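Local coordinates for uncharacterized protein (Sulfolobus solfataricus P2, PDB 2QS7) that is of unknown detailed function but belongs to the DsrE/DsrF-like family and is a putative oxidoreductase, at residues V39-T44 against V100-C105; F43-L48 against E110-K115. All blocks are in the same frame, centred on the assembly; numbering follows the deposited sequence. Where two conformers were deposited one is given.

Interaction 1 (V39-T44 against V100-C105); sequences VNLFFT and VKVFAC
Phe-43 touches a methyl of Val-102 obliquely with ring atoms CD1 and CE1, CE1 lying 3.7 Å from Val-102 CG1, and so joins two neighbouring strands in the five-stranded parallel sheet of this DsrE/DsrF-like domain. The strands pair in parallel from Val-39 with Val-100 to Phe-43 with Ala-104, their short axes turned 22° from each other. Five backbone hydrogen bonds zigzag between them. Strand 39-43 uses the odd residues: Val-39 O takes Lys-101 N, Leu-41 reaches Lys-101 O through its N and Phe-103 N through its O, and Phe-43 does likewise with Phe-103 O and Cys-105 N. The most nearly linear is Phe-43 N to Phe-103 O, 2.9 Å long with an angle of 174° at the hydrogen. That same oxygen also meets the edge of the Phe-43 ring, in its plane.

On the sheet face that carries Phe-43 and Val-102, the side chains of Val-39, Leu-41 and Val-100 pack on helix 19-34. The other face carries Asn-40, Lys-101, Phe-42 and Phe-103. Phe-42 was modelled in two conformers, and in the one described its ring crosses Phe-103 at about a right angle but sits too close to Cys-105 CB, so its exact position, and any sulfur-aromatic contact with Cys-105 SG, is doubtful. Asn-40 and Phe-103 run side by side, amide and ring planes 46° apart, and the amide is tied down from both ends, OD1 by Arg-135 and ND2 by Ser-11. Where the strands end, Thr-44 OG1, hydrogen-bonded to Thr-108, lies 3.2 Å from Cys-105 SG.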
ATOM      1  N   VAL A  39      17.116   6.875  -4.131  1.00 49.93           N
ATOM      2  CA  VAL A  39      15.702   6.629  -4.267  1.00 49.72           C
ATOM      3  C   VAL A  39      15.417   6.075  -5.657  1.00 51.99           C
ATOM      4  O   VAL A  39      15.876   6.628  -6.649  1.00 50.54           O
ATOM      5  CB  VAL A  39      14.844   7.922  -4.029  1.00 51.50           C
ATOM      6  CG1 VAL A  39      13.395   7.628  -4.135  1.00 44.53           C
ATOM      7  CG2 VAL A  39      15.147   8.529  -2.658  1.00 43.90           C
ATOM      8  N   ASN A  40      14.649   4.986  -5.699  1.00 51.14           N
ATOM      9  CA  ASN A  40      14.247   4.369  -6.942  1.00 49.98           C
ATOM     10  C   ASN A  40      12.738   4.401  -6.998  1.00 50.28           C
ATOM     11  O   ASN A  40      12.079   3.947  -6.081  1.00 50.67           O
ATOM     12  CB  ASN A  40      14.725   2.910  -7.027  1.00 47.87           C
ATOM     13  CG  ASN A  40      16.182   2.778  -6.858  1.00 48.44           C
ATOM     14  OD1 ASN A  40      16.957   3.290  -7.664  1.00 50.24           O
ATOM     15  ND2 ASN A  40      16.579   2.067  -5.814  1.00 49.25           N
ATOM     16  N   LEU A  41      12.194   4.945  -8.081  1.00 50.12           N
ATOM     17  CA  LEU A  41      10.742   4.957  -8.267  1.00 50.62           C
ATOM     18  C   LEU A  41      10.396   4.104  -9.464  1.00 51.60           C
ATOM     19  O   LEU A  41      11.009   4.228 -10.528  1.00 53.47           O
ATOM     20  CB  LEU A  41      10.240   6.376  -8.494  1.00 50.02           C
ATOM     21  CG  LEU A  41      10.579   7.405  -7.401  1.00 51.44           C
ATOM     22  CD1 LEU A  41      10.119   8.823  -7.862  1.00 52.46           C
ATOM     23  CD2 LEU A  41       9.964   7.043  -6.079  1.00 48.99           C
ATOM     24  N   PHE A  42       9.399   3.249  -9.284  1.00 52.41           N
ATOM     25  CA  PHE A  42       8.907   2.390 -10.355  0.50 53.10           C
ATOM     26  C   PHE A  42       7.430   2.677 -10.594  1.00 53.17           C
ATOM     27  O   PHE A  42       6.567   2.321  -9.778  1.00 53.29           O
ATOM     28  CB  PHE A  42       9.086   0.928 -10.001  0.50 50.14           C
ATOM     29  CG  PHE A  42       8.687  -0.004 -11.105  0.50 53.69           C
ATOM     30  CD1 PHE A  42       9.404  -0.051 -12.275  0.50 48.87           C
ATOM     31  CD2 PHE A  42       7.594  -0.841 -10.976  0.50 55.92           C
ATOM     32  CE1 PHE A  42       9.034  -0.925 -13.274  0.50 50.96           C
ATOM     33  CE2 PHE A  42       7.251  -1.703 -11.967  0.50 46.03           C
ATOM     34  CZ  PHE A  42       7.955  -1.744 -13.098  0.50 43.49           C
ATOM     35  N   PHE A  43       7.128   3.336 -11.718  1.00 52.80           N
ATOM     36  CA  PHE A  43       5.761   3.698 -12.031  1.00 52.14           C
ATOM     37  C   PHE A  43       5.088   2.609 -12.812  1.00 53.74           C
ATOM     38  O   PHE A  43       5.550   2.227 -13.877  1.00 54.58           O
ATOM     39  CB  PHE A  43       5.697   5.009 -12.784  1.00 52.05           C
ATOM     40  CG  PHE A  43       6.067   6.183 -11.952  1.00 52.21           C
ATOM     41  CD1 PHE A  43       7.398   6.484 -11.729  1.00 48.86           C
ATOM     42  CD2 PHE A  43       5.094   7.005 -11.399  1.00 51.93           C
ATOM     43  CE1 PHE A  43       7.769   7.582 -10.961  1.00 52.75           C
ATOM     44  CE2 PHE A  43       5.462   8.115 -10.612  1.00 55.33           C
ATOM     45  CZ  PHE A  43       6.817   8.389 -10.393  1.00 51.64           C
ATOM     46  N   THR A  44       3.973   2.133 -12.285  1.00 54.03           N
ATOM     47  CA  THR A  44       3.252   1.031 -12.868  1.00 53.03           C
ATOM     48  C   THR A  44       1.754   1.307 -12.798  1.00 52.93           C
ATOM     49  O   THR A  44       1.300   2.154 -12.040  1.00 52.59           O
ATOM     50  CB  THR A  44       3.639  -0.280 -12.147  1.00 55.46           C
ATOM     51  OG1 THR A  44       3.141  -1.389 -12.896  1.00 54.67           O
ATOM     52  CG2 THR A  44       3.096  -0.327 -10.694  1.00 51.38           C
ATOM     53  N   VAL A 100      18.285   9.918  -7.574  1.00 53.43           N
ATOM     54  CA  VAL A 100      16.935   9.476  -7.765  1.00 52.77           C
ATOM     55  C   VAL A 100      16.828   8.923  -9.178  1.00 52.89           C
ATOM     56  O   VAL A 100      17.264   9.577 -10.139  1.00 52.47           O
ATOM     57  CB  VAL A 100      15.919  10.654  -7.580  1.00 54.42           C
ATOM     58  CG1 VAL A 100      14.473  10.184  -7.888  1.00 46.56           C
ATOM     59  CG2 VAL A 100      16.040  11.226  -6.200  1.00 53.16           C
ATOM     60  N   LYS A 101      16.269   7.712  -9.296  1.00 52.37           N
ATOM     61  CA  LYS A 101      16.053   7.078 -10.588  1.00 52.50           C
ATOM     62  C   LYS A 101      14.572   6.783 -10.756  1.00 53.47           C
ATOM     63  O   LYS A 101      13.916   6.301  -9.826  1.00 53.33           O
ATOM     64  CB  LYS A 101      16.846   5.791 -10.704  1.00 54.02           C
ATOM     65  CG  LYS A 101      18.359   5.992 -10.716  1.00 55.15           C
ATOM     66  CD  LYS A 101      18.797   6.579 -12.016  1.00 67.70           C
ATOM     67  CE  LYS A 101      20.303   6.821 -12.059  1.00 72.49           C
ATOM     68  NZ  LYS A 101      20.711   8.111 -11.380  1.00 80.66           N
ATOM     69  N   VAL A 102      14.067   7.110 -11.939  1.00 52.08           N
ATOM     70  CA  VAL A 102      12.673   6.942 -12.282  1.00 51.85           C
ATOM     71  C   VAL A 102      12.570   5.916 -13.363  1.00 51.43           C
ATOM     72  O   VAL A 102      13.156   6.076 -14.440  1.00 51.45           O
ATOM     73  CB  VAL A 102      12.088   8.280 -12.749  1.00 52.80           C
ATOM     74  CG1 VAL A 102      10.635   8.154 -13.203  1.00 51.96           C
ATOM     75  CG2 VAL A 102      12.218   9.295 -11.613  1.00 47.81           C
ATOM     76  N   PHE A 103      11.844   4.855 -13.065  1.00 49.79           N
ATOM     77  CA  PHE A 103      11.622   3.749 -13.982  1.00 51.36           C
ATOM     78  C   PHE A 103      10.143   3.625 -14.325  1.00 53.68           C
ATOM     79  O   PHE A 103       9.293   3.879 -13.497  1.00 52.47           O
ATOM     80  CB  PHE A 103      12.069   2.436 -13.338  1.00 51.68           C
ATOM     81  CG  PHE A 103      13.524   2.397 -13.008  1.00 46.50           C
ATOM     82  CD1 PHE A 103      14.466   2.151 -13.997  1.00 52.19           C
ATOM     83  CD2 PHE A 103      13.957   2.671 -11.739  1.00 56.65           C
ATOM     84  CE1 PHE A 103      15.814   2.134 -13.715  1.00 53.32           C
ATOM     85  CE2 PHE A 103      15.293   2.646 -11.438  1.00 52.28           C
ATOM     86  CZ  PHE A 103      16.232   2.372 -12.433  1.00 50.88           C
ATOM     87  N   ALA A 104       9.882   3.194 -15.550  1.00 53.62           N
ATOM     88  CA  ALA A 104       8.556   2.933 -16.045  1.00 55.56           C
ATOM     89  C   ALA A 104       8.422   1.435 -16.256  1.00 56.92           C
ATOM     90  O   ALA A 104       9.315   0.796 -16.780  1.00 55.27           O
ATOM     91  CB  ALA A 104       8.317   3.707 -17.414  1.00 51.41           C
ATOM     92  N   CYS A 105       7.290   0.893 -15.841  1.00 60.53           N
ATOM     93  CA  CYS A 105       6.962  -0.514 -15.962  1.00 60.59           C
ATOM     94  C   CYS A 105       6.613  -0.925 -17.382  1.00 59.98           C
ATOM     95  O   CYS A 105       5.632  -0.449 -17.945  1.00 59.96           O
ATOM     96  CB  CYS A 105       5.738  -0.779 -15.096  1.00 64.92           C
ATOM     97  SG  CYS A 105       4.978  -2.393 -15.302  1.00 72.75           S
TER

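Interaction 2 (F43-L48 against E110-K115); sequences FTFWGL and EFFGIK
Helix 45-50 and the end of helix 106-111 face each other and meet mainly through side chains, the nearest CA atoms, those of Phe-45 and Phe-112, being 8.4 Å apart. The second helix closes in a Schellman motif: Gly-113, at positive phi, is its C-prime residue, Ile-114 N returns to Met-109 O, and Gly-113 N makes a weak bond to Glu-110 O. Phe-111 and Phe-112 start toward the first segment from the helix end, and after the turn Ile-114 does so too.

Three aromatic encounters and one aliphatic one make up the contact, with no hydrogen bond across it. Phe-45 crosses Phe-111 obliquely, its CZ reaching the edge of the Phe-111 ring in that ring's plane, 3.9 Å from CE2. Phe-112 is shared: its CE2 comes near Phe-45, while its far tip CZ is 3.6 Å from Trp-46 CZ3, on the benzo side of the indole. The Trp-46 six-membered ring and the Phe-112 ring meet obliquely, planes at 48° and centroids 5.4 Å apart. Trp-46 starts away from the second segment, yet chi1 (-47°) and the rotation about CB-CG (chi2 122°) together bring CZ3 and CH2 of the broad indole back to Phe-112.

The cluster is part of a subunit interface. Trp-46 NE1 is hydrogen-bonded to Asp-20 of the second subunit and its ring stacks on Tyr-68 of that subunit, while Phe-111 meets Tyr-84 of the second subunit edge-to-face. Away from the aromatic group, Leu-48 and Ile-114 both rest on Leu-119 of their own chain. They also meet each other: the CD1 methyl of Ile-114 ends 4.3 Å from the branch carbon of Leu-48, CG.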
ATOM      1  N   PHE A  43       7.128   3.336 -11.718  1.00 52.80           N
ATOM      2  CA  PHE A  43       5.761   3.698 -12.031  1.00 52.14           C
ATOM      3  C   PHE A  43       5.088   2.609 -12.812  1.00 53.74           C
ATOM      4  O   PHE A  43       5.550   2.227 -13.877  1.00 54.58           O
ATOM      5  CB  PHE A  43       5.697   5.009 -12.784  1.00 52.05           C
ATOM      6  CG  PHE A  43       6.067   6.183 -11.952  1.00 52.21           C
ATOM      7  CD1 PHE A  43       7.398   6.484 -11.729  1.00 48.86           C
ATOM      8  CD2 PHE A  43       5.094   7.005 -11.399  1.00 51.93           C
ATOM      9  CE1 PHE A  43       7.769   7.582 -10.961  1.00 52.75           C
ATOM     10  CE2 PHE A  43       5.462   8.115 -10.612  1.00 55.33           C
ATOM     11  CZ  PHE A  43       6.817   8.389 -10.393  1.00 51.64           C
ATOM     12  N   THR A  44       3.973   2.133 -12.285  1.00 54.03           N
ATOM     13  CA  THR A  44       3.252   1.031 -12.868  1.00 53.03           C
ATOM     14  C   THR A  44       1.754   1.307 -12.798  1.00 52.93           C
ATOM     15  O   THR A  44       1.300   2.154 -12.040  1.00 52.59           O
ATOM     16  CB  THR A  44       3.639  -0.280 -12.147  1.00 55.46           C
ATOM     17  OG1 THR A  44       3.141  -1.389 -12.896  1.00 54.67           O
ATOM     18  CG2 THR A  44       3.096  -0.327 -10.694  1.00 51.38           C
ATOM     19  N   PHE A  45       0.994   0.627 -13.626  1.00 52.48           N
ATOM     20  CA  PHE A  45      -0.452   0.830 -13.680  1.00 54.75           C
ATOM     21  C   PHE A  45      -0.848   2.289 -13.692  1.00 53.37           C
ATOM     22  O   PHE A  45      -0.463   3.019 -14.590  1.00 54.26           O
ATOM     23  CB  PHE A  45      -1.156   0.034 -12.554  1.00 56.01           C
ATOM     24  CG  PHE A  45      -1.290  -1.427 -12.862  1.00 59.93           C
ATOM     25  CD1 PHE A  45      -0.224  -2.305 -12.631  1.00 63.39           C
ATOM     26  CD2 PHE A  45      -2.463  -1.919 -13.454  1.00 62.68           C
ATOM     27  CE1 PHE A  45      -0.334  -3.673 -12.970  1.00 66.59           C
ATOM     28  CE2 PHE A  45      -2.583  -3.275 -13.794  1.00 64.51           C
ATOM     29  CZ  PHE A  45      -1.524  -4.149 -13.554  1.00 65.38           C
ATOM     30  N   TRP A  46      -1.591   2.724 -12.693  1.00 52.64           N
ATOM     31  CA  TRP A  46      -2.139   4.080 -12.687  1.00 53.63           C
ATOM     32  C   TRP A  46      -1.068   5.137 -12.535  1.00 52.47           C
ATOM     33  O   TRP A  46      -1.201   6.264 -13.027  1.00 51.79           O
ATOM     34  CB  TRP A  46      -3.179   4.204 -11.578  1.00 52.02           C
ATOM     35  CG  TRP A  46      -4.125   3.076 -11.571  1.00 51.89           C
ATOM     36  CD1 TRP A  46      -4.371   2.217 -10.549  1.00 50.77           C
ATOM     37  CD2 TRP A  46      -4.935   2.642 -12.669  1.00 50.92           C
ATOM     38  NE1 TRP A  46      -5.308   1.289 -10.932  1.00 53.64           N
ATOM     39  CE2 TRP A  46      -5.659   1.519 -12.233  1.00 53.20           C
ATOM     40  CE3 TRP A  46      -5.111   3.093 -13.983  1.00 53.93           C
ATOM     41  CZ2 TRP A  46      -6.564   0.839 -13.060  1.00 56.10           C
ATOM     42  CZ3 TRP A  46      -5.985   2.419 -14.804  1.00 55.44           C
ATOM     43  CH2 TRP A  46      -6.716   1.304 -14.336  1.00 56.18           C
ATOM     44  N   GLY A  47      -0.002   4.761 -11.849  1.00 53.30           N
ATOM     45  CA  GLY A  47       1.112   5.656 -11.635  1.00 53.08           C
ATOM     46  C   GLY A  47       1.835   5.893 -12.936  1.00 53.96           C
ATOM     47  O   GLY A  47       2.379   6.956 -13.162  1.00 54.60           O
ATOM     48  N   LEU A  48       1.858   4.900 -13.805  1.00 54.27           N
ATOM     49  CA  LEU A  48       2.528   5.068 -15.082  1.00 56.97           C
ATOM     50  C   LEU A  48       1.728   6.040 -15.931  1.00 55.65           C
ATOM     51  O   LEU A  48       2.269   6.881 -16.641  1.00 55.66           O
ATOM     52  CB  LEU A  48       2.675   3.718 -15.759  1.00 57.17           C
ATOM     53  CG  LEU A  48       3.457   3.733 -17.054  1.00 64.27           C
ATOM     54  CD1 LEU A  48       4.820   4.334 -16.856  1.00 60.48           C
ATOM     55  CD2 LEU A  48       3.550   2.316 -17.519  1.00 71.38           C
ATOM     56  N   GLU A 110       2.430  -2.027 -22.114  1.00 64.30           N
ATOM     57  CA  GLU A 110       1.758  -2.872 -23.104  1.00 67.10           C
ATOM     58  C   GLU A 110       0.252  -2.876 -22.850  1.00 65.58           C
ATOM     59  O   GLU A 110      -0.521  -2.752 -23.787  1.00 64.38           O
ATOM     60  CB  GLU A 110       2.286  -4.324 -23.077  1.00 68.55           C
ATOM     61  CG  GLU A 110       3.768  -4.496 -23.514  1.00 74.17           C
ATOM     62  CD  GLU A 110       4.269  -5.940 -23.399  1.00 72.77           C
ATOM     63  N   PHE A 111      -0.164  -3.021 -21.588  1.00 65.54           N
ATOM     64  CA  PHE A 111      -1.599  -3.028 -21.250  1.00 67.27           C
ATOM     65  C   PHE A 111      -2.309  -1.742 -21.637  1.00 67.48           C
ATOM     66  O   PHE A 111      -3.493  -1.791 -21.976  1.00 67.90           O
ATOM     67  CB  PHE A 111      -1.943  -3.182 -19.752  1.00 68.72           C
ATOM     68  CG  PHE A 111      -1.556  -4.495 -19.106  1.00 72.90           C
ATOM     69  CD1 PHE A 111      -1.251  -5.640 -19.846  1.00 74.29           C
ATOM     70  CD2 PHE A 111      -1.624  -4.600 -17.707  1.00 73.52           C
ATOM     71  CE1 PHE A 111      -0.922  -6.844 -19.196  1.00 74.36           C
ATOM     72  CE2 PHE A 111      -1.324  -5.785 -17.055  1.00 72.77           C
ATOM     73  CZ  PHE A 111      -0.976  -6.917 -17.797  1.00 74.86           C
ATOM     74  N   PHE A 112      -1.640  -0.594 -21.525  1.00 66.18           N
ATOM     75  CA  PHE A 112      -2.283   0.683 -21.841  1.00 65.50           C
ATOM     76  C   PHE A 112      -1.836   1.319 -23.149  1.00 64.52           C
ATOM     77  O   PHE A 112      -2.216   2.442 -23.447  1.00 65.42           O
ATOM     78  CB  PHE A 112      -2.132   1.625 -20.659  1.00 66.86           C
ATOM     79  CG  PHE A 112      -2.868   1.158 -19.433  1.00 67.81           C
ATOM     80  CD1 PHE A 112      -4.268   1.155 -19.410  1.00 72.55           C
ATOM     81  CD2 PHE A 112      -2.187   0.719 -18.323  1.00 67.21           C
ATOM     82  CE1 PHE A 112      -4.960   0.723 -18.283  1.00 71.84           C
ATOM     83  CE2 PHE A 112      -2.866   0.286 -17.178  1.00 68.35           C
ATOM     84  CZ  PHE A 112      -4.251   0.294 -17.154  1.00 72.01           C
ATOM     85  N   GLY A 113      -1.074   0.579 -23.947  1.00 62.82           N
ATOM     86  CA  GLY A 113      -0.592   1.050 -25.244  1.00 61.47           C
ATOM     87  C   GLY A 113       0.246   2.305 -25.172  1.00 60.86           C
ATOM     88  O   GLY A 113       0.151   3.154 -26.037  1.00 62.06           O
ATOM     89  N   ILE A 114       1.060   2.425 -24.132  1.00 60.79           N
ATOM     90  CA  ILE A 114       1.924   3.584 -23.940  1.00 59.55           C
ATOM     91  C   ILE A 114       3.291   3.259 -24.514  1.00 60.32           C
ATOM     92  O   ILE A 114       3.793   2.152 -24.302  1.00 59.79           O
ATOM     93  CB  ILE A 114       2.064   3.877 -22.438  1.00 61.86           C
ATOM     94  CG1 ILE A 114       0.682   4.149 -21.831  1.00 59.77           C
ATOM     95  CG2 ILE A 114       3.048   5.047 -22.189  1.00 56.95           C
ATOM     96  CD1 ILE A 114       0.698   4.232 -20.327  1.00 57.35           C
ATOM     97  N   LYS A 115       3.880   4.205 -25.245  1.00 60.42           N
ATOM     98  CA  LYS A 115       5.216   4.029 -25.816  1.00 61.16           C
ATOM     99  C   LYS A 115       6.181   4.943 -25.053  1.00 60.97           C
ATOM    100  O   LYS A 115       5.751   5.872 -24.370  1.00 60.28           O
ATOM    101  CB  LYS A 115       5.213   4.284 -27.332  1.00 61.48           C
ATOM    102  CG  LYS A 115       4.345   3.266 -28.130  1.00 60.31           C
ATOM    103  CD  LYS A 115       4.308   3.521 -29.648  1.00 64.31           C
TER

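Overall arrangement
Interaction 1 and interaction 2 follow one another along two strand-to-helix connections: strand 38-43 runs into helix 45-50, and strand 99-105 into helix 106-111. Their centres are about 12 Å apart, and Phe-43 and Thr-44 belong to both. Hydrogen-bonded pairing of adjacent strands thus gives way, beyond their C-terminal ends, to side-chain packing between the elements that follow. Leu-48 links the two directly, with CD1 3.6 Å from Ala-104 CB and CD2 3.5 Å from Cys-105 O. The centre of interaction 1 lies about 7 Å from the centre of the chain, and no other subunit touches it; that of interaction 2 lies about 13 Å out, and this contact packs against the second subunit.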